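Local atomic coordinates of nuclear hormone receptor HR38 (PDB entry 1PDU), a protein that probably acts as an orphan nuclear receptor regulating transcription, and mediates an atypical ecdysteroid signalling pathway in Drosophila. Residues A[19-24]-A[146-151]; A[26-30]-A[96-100]; A[53-57]-A[228-234]; A[62-66]-A[92-96]. All coordinates share one frame; numbering follows the deposited sequence.

Contact 1 of 4, residues A[19-24]-A[146-151]; sequences LVRSHV and ISAFAC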
loop_
_atom_site.group_PDB
_atom_site.type_symbol
_atom_site.label_atom_id
_atom_site.label_comp_id
_atom_site.label_asym_id
_atom_site.label_seq_id
_atom_site.Cartn_x
_atom_site.Cartn_y
_atom_site.Cartn_z
ATOM N N LEU A 19 -9.396 -1.516 12.356
ATOM C CA LEU A 19 -8.370 -1.458 11.337
ATOM C C LEU A 19 -7.920 -2.850 10.931
ATOM O O LEU A 19 -7.863 -3.157 9.747
ATOM C CB LEU A 19 -7.179 -0.624 11.818
ATOM C CG LEU A 19 -7.412 0.888 11.951
ATOM C CD1 LEU A 19 -6.102 1.587 12.227
ATOM C CD2 LEU A 19 -8.032 1.443 10.669
ATOM N N VAL A 20 -7.616 -3.692 11.909
ATOM C CA VAL A 20 -7.167 -5.051 11.620
ATOM C C VAL A 20 -8.220 -5.825 10.842
ATOM O O VAL A 20 -7.893 -6.582 9.924
ATOM C CB VAL A 20 -6.824 -5.825 12.912
ATOM C CG1 VAL A 20 -6.467 -7.266 12.581
ATOM C CG2 VAL A 20 -5.652 -5.169 13.600
ATOM N N ARG A 21 -9.485 -5.641 11.208
ATOM C CA ARG A 21 -10.563 -6.334 10.511
ATOM C C ARG A 21 -10.664 -5.837 9.077
ATOM O O ARG A 21 -10.924 -6.617 8.168
ATOM C CB ARG A 21 -11.907 -6.132 11.225
ATOM C CG ARG A 21 -12.017 -6.883 12.543
ATOM C CD ARG A 21 -13.394 -6.730 13.174
ATOM N NE ARG A 21 -13.473 -7.422 14.460
ATOM C CZ ARG A 21 -14.521 -7.362 15.275
ATOM N NH1 ARG A 21 -14.509 -8.023 16.428
ATOM N NH2 ARG A 21 -15.584 -6.633 14.939
ATOM N N SER A 22 -10.462 -4.538 8.875
ATOM C CA SER A 22 -10.524 -3.979 7.533
ATOM C C SER A 22 -9.382 -4.570 6.724
ATOM O O SER A 22 -9.578 -5.005 5.585
ATOM C CB SER A 22 -10.389 -2.462 7.567
ATOM O OG SER A 22 -11.347 -1.901 8.443
ATOM N N HIS A 23 -8.188 -4.581 7.318
ATOM C CA HIS A 23 -7.034 -5.142 6.643
ATOM C C HIS A 23 -7.379 -6.572 6.211
ATOM O O HIS A 23 -7.302 -6.894 5.030
ATOM C CB HIS A 23 -5.808 -5.156 7.561
ATOM C CG HIS A 23 -4.657 -5.942 7.009
ATOM N ND1 HIS A 23 -3.892 -5.501 5.948
ATOM C CD2 HIS A 23 -4.185 -7.170 7.325
ATOM C CE1 HIS A 23 -3.003 -6.427 5.630
ATOM N NE2 HIS A 23 -3.160 -7.449 6.450
ATOM N N VAL A 24 -7.780 -7.412 7.167
ATOM C CA VAL A 24 -8.126 -8.808 6.887
ATOM C C VAL A 24 -9.215 -8.938 5.811
ATOM O O VAL A 24 -9.068 -9.709 4.862
ATOM C CB VAL A 24 -8.583 -9.554 8.191
ATOM C CG1 VAL A 24 -9.028 -10.982 7.872
ATOM C CG2 VAL A 24 -7.444 -9.589 9.191
ATOM N N ILE A 146 0.195 -8.017 12.475
ATOM C CA ILE A 146 -0.941 -7.533 11.708
ATOM C C ILE A 146 -1.590 -6.266 12.268
ATOM O O ILE A 146 -1.995 -5.387 11.507
ATOM C CB ILE A 146 -1.992 -8.658 11.523
ATOM C CG1 ILE A 146 -2.882 -8.318 10.331
ATOM C CG2 ILE A 146 -2.827 -8.847 12.793
ATOM C CD1 ILE A 146 -3.736 -9.482 9.859
ATOM N N SER A 147 -1.660 -6.149 13.589
ATOM C CA SER A 147 -2.253 -4.966 14.211
ATOM C C SER A 147 -1.407 -3.716 13.952
ATOM O O SER A 147 -1.933 -2.632 13.692
ATOM C CB SER A 147 -2.377 -5.152 15.730
ATOM O OG SER A 147 -3.155 -6.283 16.062
ATOM N N ALA A 148 -0.091 -3.862 14.057
ATOM C CA ALA A 148 0.792 -2.733 13.844
ATOM C C ALA A 148 0.766 -2.364 12.364
ATOM O O ALA A 148 0.773 -1.188 12.016
ATOM C CB ALA A 148 2.218 -3.075 14.295
ATOM N N PHE A 149 0.706 -3.369 11.495
ATOM C CA PHE A 149 0.693 -3.096 10.065
ATOM C C PHE A 149 -0.554 -2.341 9.633
ATOM O O PHE A 149 -0.474 -1.398 8.838
ATOM C CB PHE A 149 0.791 -4.382 9.253
ATOM C CG PHE A 149 0.864 -4.141 7.782
ATOM C CD1 PHE A 149 1.965 -3.493 7.228
ATOM C CD2 PHE A 149 -0.198 -4.487 6.955
ATOM C CE1 PHE A 149 1.999 -3.188 5.867
ATOM C CE2 PHE A 149 -0.175 -4.190 5.601
ATOM C CZ PHE A 149 0.917 -3.540 5.051
ATOM N N ALA A 150 -1.704 -2.768 10.150
ATOM C CA ALA A 150 -2.967 -2.132 9.817
ATOM C C ALA A 150 -2.876 -0.639 10.151
ATOM O O ALA A 150 -3.327 0.209 9.369
ATOM C CB ALA A 150 -4.114 -2.792 10.585
ATOM N N CYS A 151 -2.275 -0.322 11.298
ATOM C CA CYS A 151 -2.112 1.068 11.706
ATOM C C CYS A 151 -1.154 1.765 10.750
ATOM O O CYS A 151 -1.374 2.911 10.365
ATOM C CB CYS A 151 -1.571 1.156 13.135
ATOM S SG CYS A 151 -2.726 0.585 14.391
#
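His23 and Phe149 both carry their rings trans to the backbone N, at chi1 170° and -177°; the torsion swings each ring off its helix toward the other, and they meet as an offset edge-to-face pair. The ring centroids lie 5.4 Å apart with planes at 78°, the edge of the phenyl ring turned toward the imidazole face and Phe149 CE2 3.6 Å from His23 CE1. Ile146 approaches the same imidazole differently: its CD1 sits at the ring edge, 3.5 Å from His23 CD2, and continues to Val24 CG2 at 3.8 Å. Where the backbones come closest, a small residue is needed. Ala150 CB rests on the main chain of Leu19, 3.8 Å from Leu19 C, which lets the helix axes pass at 8.6 Å. Beside it Val20 CG2 presses on Ser147 CA at 3.5 Å, tighter than usual for two carbons, while Leu19 CD1 meets Cys151 SG at 4.1 Å. The helices cross nearly at right angles; by their order in the chain they probably match helices 1 and 8 of the antiparallel alpha-helical sandwich of these domains. Helix 78-100 adds Tyr99, stacked on Phe149, and Arg96, touching His23; helix 167-187 packs on Leu19, Ala148 and Cys151 through Ile177 and Leu181.

Contact 2 of 4, residues A[26-30]-A[96-100]; sequences TTPDP and RLAYR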
loop_
_atom_site.group_PDB
_atom_site.type_symbol
_atom_site.label_atom_id
_atom_site.label_comp_id
_atom_site.label_asym_id
_atom_site.label_seq_id
_atom_site.Cartn_x
_atom_site.Cartn_y
_atom_site.Cartn_z
ATOM N N THR A 26 -9.886 -7.021 3.449
ATOM C CA THR A 26 -9.433 -6.565 2.141
ATOM C C THR A 26 -8.104 -7.181 1.698
ATOM O O THR A 26 -7.496 -6.720 0.742
ATOM C CB THR A 26 -9.308 -5.023 2.091
ATOM O OG1 THR A 26 -8.359 -4.577 3.068
ATOM C CG2 THR A 26 -10.655 -4.376 2.352
ATOM N N THR A 27 -7.654 -8.215 2.397
ATOM C CA THR A 27 -6.411 -8.899 2.050
ATOM C C THR A 27 -6.801 -10.271 1.512
ATOM O O THR A 27 -7.339 -11.104 2.243
ATOM C CB THR A 27 -5.495 -9.076 3.277
ATOM O OG1 THR A 27 -5.137 -7.788 3.788
ATOM C CG2 THR A 27 -4.217 -9.816 2.899
ATOM N N PRO A 28 -6.532 -10.528 0.225
ATOM C CA PRO A 28 -6.884 -11.822 -0.368
ATOM C C PRO A 28 -6.465 -12.980 0.520
ATOM O O PRO A 28 -5.339 -12.999 1.024
ATOM C CB PRO A 28 -6.112 -11.827 -1.684
ATOM C CG PRO A 28 -5.983 -10.384 -2.016
ATOM C CD PRO A 28 -5.681 -9.748 -0.690
ATOM N N ASP A 29 -7.367 -13.931 0.736
ATOM C CA ASP A 29 -7.014 -15.097 1.529
ATOM C C ASP A 29 -6.495 -16.134 0.538
ATOM O O ASP A 29 -6.971 -16.218 -0.593
ATOM C CB ASP A 29 -8.217 -15.635 2.320
ATOM C CG ASP A 29 -9.465 -15.792 1.467
ATOM O OD1 ASP A 29 -9.970 -14.762 0.953
ATOM O OD2 ASP A 29 -9.941 -16.944 1.319
ATOM N N PRO A 30 -5.498 -16.926 0.950
ATOM C CA PRO A 30 -4.870 -17.969 0.132
ATOM C C PRO A 30 -5.807 -18.792 -0.745
ATOM O O PRO A 30 -5.535 -19.015 -1.926
ATOM C CB PRO A 30 -4.158 -18.827 1.166
ATOM C CG PRO A 30 -3.738 -17.817 2.185
ATOM C CD PRO A 30 -4.977 -16.962 2.329
ATOM N N ARG A 96 1.394 -2.801 0.955
ATOM C CA ARG A 96 0.752 -4.108 1.062
ATOM C C ARG A 96 1.542 -5.146 0.307
ATOM O O ARG A 96 1.725 -6.277 0.771
ATOM C CB ARG A 96 -0.685 -4.058 0.527
ATOM C CG ARG A 96 -1.683 -3.630 1.604
ATOM C CD ARG A 96 -2.775 -2.768 1.047
ATOM N NE ARG A 96 -3.902 -3.546 0.551
ATOM C CZ ARG A 96 -4.935 -3.925 1.296
ATOM N NH1 ARG A 96 -4.987 -3.601 2.583
ATOM N NH2 ARG A 96 -5.935 -4.602 0.742
ATOM N N LEU A 97 2.017 -4.753 -0.865
ATOM C CA LEU A 97 2.796 -5.646 -1.693
ATOM C C LEU A 97 4.038 -6.111 -0.948
ATOM O O LEU A 97 4.306 -7.305 -0.872
ATOM C CB LEU A 97 3.198 -4.933 -2.985
ATOM C CG LEU A 97 4.093 -5.711 -3.944
ATOM C CD1 LEU A 97 3.500 -7.087 -4.202
ATOM C CD2 LEU A 97 4.236 -4.914 -5.239
ATOM N N ALA A 98 4.781 -5.159 -0.389
ATOM C CA ALA A 98 6.010 -5.468 0.331
ATOM C C ALA A 98 5.780 -6.275 1.602
ATOM O O ALA A 98 6.580 -7.152 1.932
ATOM C CB ALA A 98 6.760 -4.188 0.657
ATOM N N TYR A 99 4.693 -5.983 2.314
ATOM C CA TYR A 99 4.378 -6.692 3.553
ATOM C C TYR A 99 4.108 -8.176 3.333
ATOM O O TYR A 99 4.612 -9.023 4.070
ATOM C CB TYR A 99 3.159 -6.073 4.218
ATOM C CG TYR A 99 2.891 -6.612 5.609
ATOM C CD1 TYR A 99 3.872 -6.543 6.595
ATOM C CD2 TYR A 99 1.655 -7.162 5.945
ATOM C CE1 TYR A 99 3.631 -7.001 7.883
ATOM C CE2 TYR A 99 1.401 -7.630 7.235
ATOM C CZ TYR A 99 2.397 -7.544 8.199
ATOM O OH TYR A 99 2.182 -8.000 9.479
ATOM N N ARG A 100 3.313 -8.472 2.308
ATOM C CA ARG A 100 2.925 -9.836 1.965
ATOM C C ARG A 100 4.043 -10.658 1.319
ATOM O O ARG A 100 4.118 -11.866 1.506
ATOM C CB ARG A 100 1.726 -9.792 1.024
ATOM C CG ARG A 100 0.744 -10.937 1.193
ATOM C CD ARG A 100 -0.411 -10.713 0.246
ATOM N NE ARG A 100 -1.606 -11.491 0.555
ATOM C CZ ARG A 100 -1.631 -12.812 0.649
ATOM N NH1 ARG A 100 -0.524 -13.512 0.472
ATOM N NH2 ARG A 100 -2.775 -13.436 0.875
#
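Thr26, the first residue to leave the helical path of helix 15-25, meets the guanidinium of Arg96 through its hydroxyl. With chi1 near 60° the OG1 lies between the backbone N and the carbonyl carbon, and it accepts a weak hydrogen bond of 3.4 Å from Arg96 NH2; OG1 lies in the guanidinium plane, at its edge. The stronger tie of this hydroxyl is to Ser22 O, one turn back in the helix. Thr27 splits its two branches: OG1 is hydrogen-bonded to His23 O, and the methyl CG2 is left to pack 3.9 Å from Arg100 NE. These two threonines thus finish the first helix of the ligand-binding domain, and the chain then runs as a loop along helix 78-100, which probably corresponds to the joined helices 4 and 5 of the nuclear receptor fold. Pro28 contributes its carbonyl: Arg100 NH2 donates to Pro28 O at 2.6 Å with an N-H...O angle of 145°. The acceptor lies close to the guanidinium plane, whereas the donor is tilted 28° from the carbonyl plane. The long, extended Arg100 suits this span from the helix to the loop. Further on, Pro30 CD borders the same guanidinium edge, 4.4 Å from Arg100 NH2.

Contact 3 of 4, residues A[53-57]-A[228-234]; sequences YQLLT and VPAPALI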
loop_
_atom_site.group_PDB
_atom_site.type_symbol
_atom_site.label_atom_id
_atom_site.label_comp_id
_atom_site.label_asym_id
_atom_site.label_seq_id
_atom_site.Cartn_x
_atom_site.Cartn_y
_atom_site.Cartn_z
ATOM N N TYR A 53 -1.284 -1.902 -15.611
ATOM C CA TYR A 53 -2.289 -0.916 -15.251
ATOM C C TYR A 53 -3.465 -1.587 -14.546
ATOM O O TYR A 53 -3.921 -1.127 -13.497
ATOM C CB TYR A 53 -2.779 -0.165 -16.498
ATOM C CG TYR A 53 -1.812 0.887 -17.003
ATOM C CD1 TYR A 53 -0.853 1.444 -16.152
ATOM C CD2 TYR A 53 -1.860 1.337 -18.325
ATOM C CE1 TYR A 53 0.039 2.416 -16.602
ATOM C CE2 TYR A 53 -0.973 2.317 -18.790
ATOM C CZ TYR A 53 -0.023 2.850 -17.918
ATOM O OH TYR A 53 0.875 3.804 -18.353
ATOM N N GLN A 54 -3.938 -2.678 -15.141
ATOM C CA GLN A 54 -5.063 -3.451 -14.633
ATOM C C GLN A 54 -4.797 -3.916 -13.210
ATOM O O GLN A 54 -5.633 -3.769 -12.323
ATOM C CB GLN A 54 -5.286 -4.670 -15.527
ATOM C CG GLN A 54 -6.587 -5.392 -15.262
ATOM C CD GLN A 54 -7.765 -4.456 -15.414
ATOM O OE1 GLN A 54 -7.934 -3.810 -16.462
ATOM N NE2 GLN A 54 -8.588 -4.365 -14.368
ATOM N N LEU A 55 -3.616 -4.493 -13.024
ATOM C CA LEU A 55 -3.157 -4.997 -11.743
ATOM C C LEU A 55 -3.144 -3.873 -10.715
ATOM O O LEU A 55 -3.658 -4.016 -9.605
ATOM C CB LEU A 55 -1.752 -5.568 -11.913
ATOM C CG LEU A 55 -1.007 -5.998 -10.659
ATOM C CD1 LEU A 55 -1.763 -7.148 -10.003
ATOM C CD2 LEU A 55 0.404 -6.423 -11.037
ATOM N N LEU A 56 -2.561 -2.748 -11.100
ATOM C CA LEU A 56 -2.478 -1.601 -10.219
ATOM C C LEU A 56 -3.858 -1.010 -9.885
ATOM O O LEU A 56 -4.193 -0.846 -8.708
ATOM C CB LEU A 56 -1.569 -0.544 -10.852
ATOM C CG LEU A 56 -1.124 0.670 -10.034
ATOM C CD1 LEU A 56 -0.928 0.307 -8.562
ATOM C CD2 LEU A 56 0.174 1.203 -10.632
ATOM N N THR A 57 -4.673 -0.722 -10.900
ATOM C CA THR A 57 -5.992 -0.131 -10.650
ATOM C C THR A 57 -6.948 -0.988 -9.831
ATOM O O THR A 57 -7.609 -0.481 -8.929
ATOM C CB THR A 57 -6.729 0.287 -11.966
ATOM O OG1 THR A 57 -6.781 -0.819 -12.873
ATOM C CG2 THR A 57 -6.027 1.447 -12.630
ATOM N N VAL A 228 -0.601 2.001 -24.390
ATOM C CA VAL A 228 -2.019 1.891 -24.063
ATOM C C VAL A 228 -2.329 3.097 -23.192
ATOM O O VAL A 228 -1.455 3.600 -22.495
ATOM C CB VAL A 228 -2.349 0.596 -23.267
ATOM C CG1 VAL A 228 -2.072 -0.630 -24.113
ATOM C CG2 VAL A 228 -1.527 0.538 -22.010
ATOM N N PRO A 229 -3.574 3.584 -23.217
ATOM C CA PRO A 229 -3.895 4.747 -22.391
ATOM C C PRO A 229 -3.822 4.471 -20.886
ATOM O O PRO A 229 -4.068 3.362 -20.430
ATOM C CB PRO A 229 -5.304 5.110 -22.854
ATOM C CG PRO A 229 -5.894 3.775 -23.163
ATOM C CD PRO A 229 -4.774 3.088 -23.915
ATOM N N ALA A 230 -3.487 5.496 -20.117
ATOM C CA ALA A 230 -3.399 5.349 -18.673
ATOM C C ALA A 230 -4.761 5.593 -18.043
ATOM O O ALA A 230 -5.434 6.575 -18.368
ATOM C CB ALA A 230 -2.384 6.334 -18.108
ATOM N N PRO A 231 -5.186 4.699 -17.130
ATOM C CA PRO A 231 -6.479 4.822 -16.445
ATOM C C PRO A 231 -6.485 6.079 -15.575
ATOM O O PRO A 231 -5.426 6.567 -15.173
ATOM C CB PRO A 231 -6.550 3.549 -15.594
ATOM C CG PRO A 231 -5.575 2.610 -16.257
ATOM C CD PRO A 231 -4.456 3.506 -16.666
ATOM N N ALA A 232 -7.671 6.600 -15.279
ATOM C CA ALA A 232 -7.778 7.804 -14.453
ATOM C C ALA A 232 -7.094 7.589 -13.101
ATOM O O ALA A 232 -6.375 8.459 -12.599
ATOM C CB ALA A 232 -9.245 8.159 -14.246
ATOM N N LEU A 233 -7.328 6.419 -12.521
ATOM C CA LEU A 233 -6.751 6.064 -11.235
ATOM C C LEU A 233 -5.233 6.256 -11.268
ATOM O O LEU A 233 -4.638 6.752 -10.307
ATOM C CB LEU A 233 -7.103 4.613 -10.902
ATOM C CG LEU A 233 -7.016 4.166 -9.443
ATOM C CD1 LEU A 233 -7.820 5.113 -8.569
ATOM C CD2 LEU A 233 -7.564 2.753 -9.310
ATOM N N ILE A 234 -4.610 5.871 -12.376
ATOM C CA ILE A 234 -3.168 6.023 -12.520
ATOM C C ILE A 234 -2.797 7.492 -12.691
ATOM O O ILE A 234 -1.752 7.931 -12.221
ATOM C CB ILE A 234 -2.636 5.211 -13.722
ATOM C CG1 ILE A 234 -2.786 3.717 -13.444
ATOM C CG2 ILE A 234 -1.179 5.523 -13.966
ATOM C CD1 ILE A 234 -1.976 3.233 -12.264
#
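Tyr53 lies against the segment 228-234 along the length of its ring, and Pro231 covers one face. Pro231 CD stands 4.0 Å from the ring centroid and 23° off the normal, a CH-pi contact displaced toward the rim, which a proline suits because its compact, rigid ring presents the hydrogen-bearing CD to the aromatic face. Deeper in the contact, Ile234 fills the corner between Tyr53 and Leu56. Its CG1 touches Tyr53 CD1 at 4.0 Å, while Ile234 CD1 is pressed to Leu56 CD2 at 3.4 Å, closer than carbons usually come; Ile219 of helix 204-225 packs on both Leu56 and Ile234. Thr57 completes this dense part. Its hydroxyl turns back to the carbonyls of its own helix, which leaves the methyl facing the segment 228-234, with Thr57 CG2 3.7 Å from Pro231 CB. Beside it Leu233 CD2 lies over the helix backbone, 3.3 Å from Thr57 O. The solvent side is different: Pro229 and Ala232 are exposed, their CB atoms turned away from helix 45-67, and take little or no part, although Val228 CG2 still touches Tyr53 CE2 at 3.7 Å. Pro231 is the N-cap of helix 232-236, which by its place at the C-terminal end probably corresponds to the activation helix (helix 12) of nuclear receptors, here laid on helix 45-67, the likely equivalent of helix 3. Between these two segments the fit is hydrocarbon, with no polar bond across it, and Tyr53 OH, buried here with no partner in the model, probably carries a desolvation cost that the apolar packing must repay.

Contact 4 of 4, residues A[62-66]-A[92-96]; sequences VIKQF and LFVLR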
loop_
_atom_site.group_PDB
_atom_site.type_symbol
_atom_site.label_atom_id
_atom_site.label_comp_id
_atom_site.label_asym_id
_atom_site.label_seq_id
_atom_site.Cartn_x
_atom_site.Cartn_y
_atom_site.Cartn_z
ATOM N N VAL A 62 -9.373 -2.276 -4.291
ATOM C CA VAL A 62 -9.454 -3.063 -3.069
ATOM C C VAL A 62 -8.937 -2.236 -1.910
ATOM O O VAL A 62 -9.512 -2.244 -0.832
ATOM C CB VAL A 62 -8.638 -4.373 -3.164
ATOM C CG1 VAL A 62 -8.458 -4.971 -1.777
ATOM C CG2 VAL A 62 -9.365 -5.373 -4.058
ATOM N N ILE A 63 -7.845 -1.520 -2.129
ATOM C CA ILE A 63 -7.299 -0.674 -1.079
ATOM C C ILE A 63 -8.342 0.397 -0.732
ATOM O O ILE A 63 -8.412 0.872 0.400
ATOM C CB ILE A 63 -5.998 -0.024 -1.546
ATOM C CG1 ILE A 63 -4.910 -1.095 -1.637
ATOM C CG2 ILE A 63 -5.602 1.115 -0.609
ATOM C CD1 ILE A 63 -3.723 -0.649 -2.467
ATOM N N LYS A 64 -9.164 0.760 -1.708
ATOM C CA LYS A 64 -10.204 1.755 -1.481
ATOM C C LYS A 64 -11.190 1.210 -0.436
ATOM O O LYS A 64 -11.700 1.954 0.401
ATOM C CB LYS A 64 -10.921 2.067 -2.807
ATOM C CG LYS A 64 -11.939 3.209 -2.755
ATOM C CD LYS A 64 -11.292 4.532 -2.366
ATOM C CE LYS A 64 -12.330 5.636 -2.241
ATOM N NZ LYS A 64 -11.802 6.845 -1.522
ATOM N N GLN A 65 -11.440 -0.096 -0.485
ATOM C CA GLN A 65 -12.349 -0.741 0.457
ATOM C C GLN A 65 -11.807 -0.670 1.879
ATOM O O GLN A 65 -12.572 -0.502 2.824
ATOM C CB GLN A 65 -12.568 -2.208 0.078
ATOM C CG GLN A 65 -13.409 -2.424 -1.167
ATOM C CD GLN A 65 -13.463 -3.892 -1.590
ATOM O OE1 GLN A 65 -14.163 -4.247 -2.538
ATOM N NE2 GLN A 65 -12.719 -4.747 -0.890
ATOM N N PHE A 66 -10.492 -0.811 2.029
ATOM C CA PHE A 66 -9.869 -0.756 3.347
ATOM C C PHE A 66 -9.929 0.644 3.950
ATOM O O PHE A 66 -10.161 0.811 5.146
ATOM C CB PHE A 66 -8.415 -1.218 3.256
ATOM C CG PHE A 66 -7.565 -0.782 4.411
ATOM C CD1 PHE A 66 -6.858 0.414 4.355
ATOM C CD2 PHE A 66 -7.470 -1.567 5.559
ATOM C CE1 PHE A 66 -6.068 0.823 5.423
ATOM C CE2 PHE A 66 -6.684 -1.170 6.636
ATOM C CZ PHE A 66 -5.978 0.029 6.569
ATOM N N LEU A 92 0.078 2.767 -0.550
ATOM C CA LEU A 92 -0.663 1.659 0.041
ATOM C C LEU A 92 -0.419 0.409 -0.787
ATOM O O LEU A 92 -0.219 -0.683 -0.252
ATOM C CB LEU A 92 -2.153 1.992 0.078
ATOM C CG LEU A 92 -2.442 3.112 1.077
ATOM C CD1 LEU A 92 -3.859 3.658 0.931
ATOM C CD2 LEU A 92 -2.217 2.547 2.469
ATOM N N PHE A 93 -0.422 0.583 -2.102
ATOM C CA PHE A 93 -0.195 -0.523 -3.004
ATOM C C PHE A 93 1.183 -1.138 -2.731
ATOM O O PHE A 93 1.315 -2.351 -2.574
ATOM C CB PHE A 93 -0.287 -0.035 -4.453
ATOM C CG PHE A 93 -0.036 -1.116 -5.474
ATOM C CD1 PHE A 93 -0.953 -2.146 -5.658
ATOM C CD2 PHE A 93 1.130 -1.112 -6.237
ATOM C CE1 PHE A 93 -0.714 -3.165 -6.590
ATOM C CE2 PHE A 93 1.382 -2.126 -7.169
ATOM C CZ PHE A 93 0.460 -3.156 -7.347
ATOM N N VAL A 94 2.205 -0.296 -2.662
ATOM C CA VAL A 94 3.557 -0.777 -2.424
ATOM C C VAL A 94 3.728 -1.357 -1.021
ATOM O O VAL A 94 4.399 -2.377 -0.842
ATOM C CB VAL A 94 4.586 0.354 -2.671
ATOM C CG1 VAL A 94 5.976 -0.114 -2.339
ATOM C CG2 VAL A 94 4.538 0.773 -4.144
ATOM N N LEU A 95 3.101 -0.725 -0.034
ATOM C CA LEU A 95 3.191 -1.190 1.342
ATOM C C LEU A 95 2.586 -2.584 1.502
ATOM O O LEU A 95 3.201 -3.458 2.112
ATOM C CB LEU A 95 2.492 -0.208 2.289
ATOM C CG LEU A 95 2.580 -0.585 3.773
ATOM C CD1 LEU A 95 4.036 -0.582 4.216
ATOM C CD2 LEU A 95 1.763 0.388 4.611
ATOM N N ARG A 96 1.394 -2.801 0.955
ATOM C CA ARG A 96 0.752 -4.108 1.062
ATOM C C ARG A 96 1.542 -5.146 0.307
ATOM O O ARG A 96 1.725 -6.277 0.771
ATOM C CB ARG A 96 -0.685 -4.058 0.527
ATOM C CG ARG A 96 -1.683 -3.630 1.604
ATOM C CD ARG A 96 -2.775 -2.768 1.047
ATOM N NE ARG A 96 -3.902 -3.546 0.551
ATOM C CZ ARG A 96 -4.935 -3.925 1.296
ATOM N NH1 ARG A 96 -4.987 -3.601 2.583
ATOM N NH2 ARG A 96 -5.935 -4.602 0.742
#
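Ile63 reaches across to three residues of the segment 92-96, with CG2 on one branch and CG1 and CD1 along the other. Its chi1 of -70° sets CG1 trans to the carbonyl carbon and CG2 trans to the backbone N, and an extended chi2 then carries CD1 forward. CG2 meets the leucine side: Ile63 CG2 is 3.4 Å from Leu92 CD1, a squeezed carbon pair. CD1 reaches the backbone of the other helix, 3.5 Å from Phe93 N, and also lies near the edge of the Phe93 ring. CG1 runs along the arginine, with Ile63 CG1 3.4 Å from Arg96 NE, the two chains lying alongside with reversed sense. A beta-branched residue such as isoleucine suits a position where it touches three side chains at once. Both helices belong to the core of the ligand-binding domain, where the probable equivalents of helix 3 and of helices 4 and 5 cross, here nearly at right angles with axes 11.2 Å apart, so long side chains must bridge the gap. Arg96 does so with a kinked chain, bent a little at chi2 and turned sharply at chi3, 88°, and its guanidinium settles among apolar groups of the segment 62-66. Val62 comes in across the arginine's end, Val62 CG1 approaching Arg96 NH2 at 3.6 Å. Phe66 borders the other terminal nitrogen, Phe66 CB lying 4.2 Å from Arg96 NH1. Phe66 also packs on Cys153 of helix 146-157 and, through CB, on Thr26.

How the contacts relate
Contacts 1, 2 and 4 form one connected region: their centres lie 9 to 11 Å apart, and each pair touches. Arg96 belongs to both contact 2 and contact 4, and its NH1 comes within 4.0 Å of His23 ND1 in contact 1. Phe66 of contact 4 likewise packs on Ser22 and on Ala150, and Tyr99 CD2 lies 3.4 Å from Phe149 CD2. Contact 3 lies farther out, about 26 Å from contact 1 and 15 Å from contact 4, centre to centre, and across the chain's centre from contact 1. Helix 45-67 joins it to contact 4, where Leu56 CD1 meets Phe93 CD2 at 3.4 Å. That shared helix physically links the core to the putative activation helix.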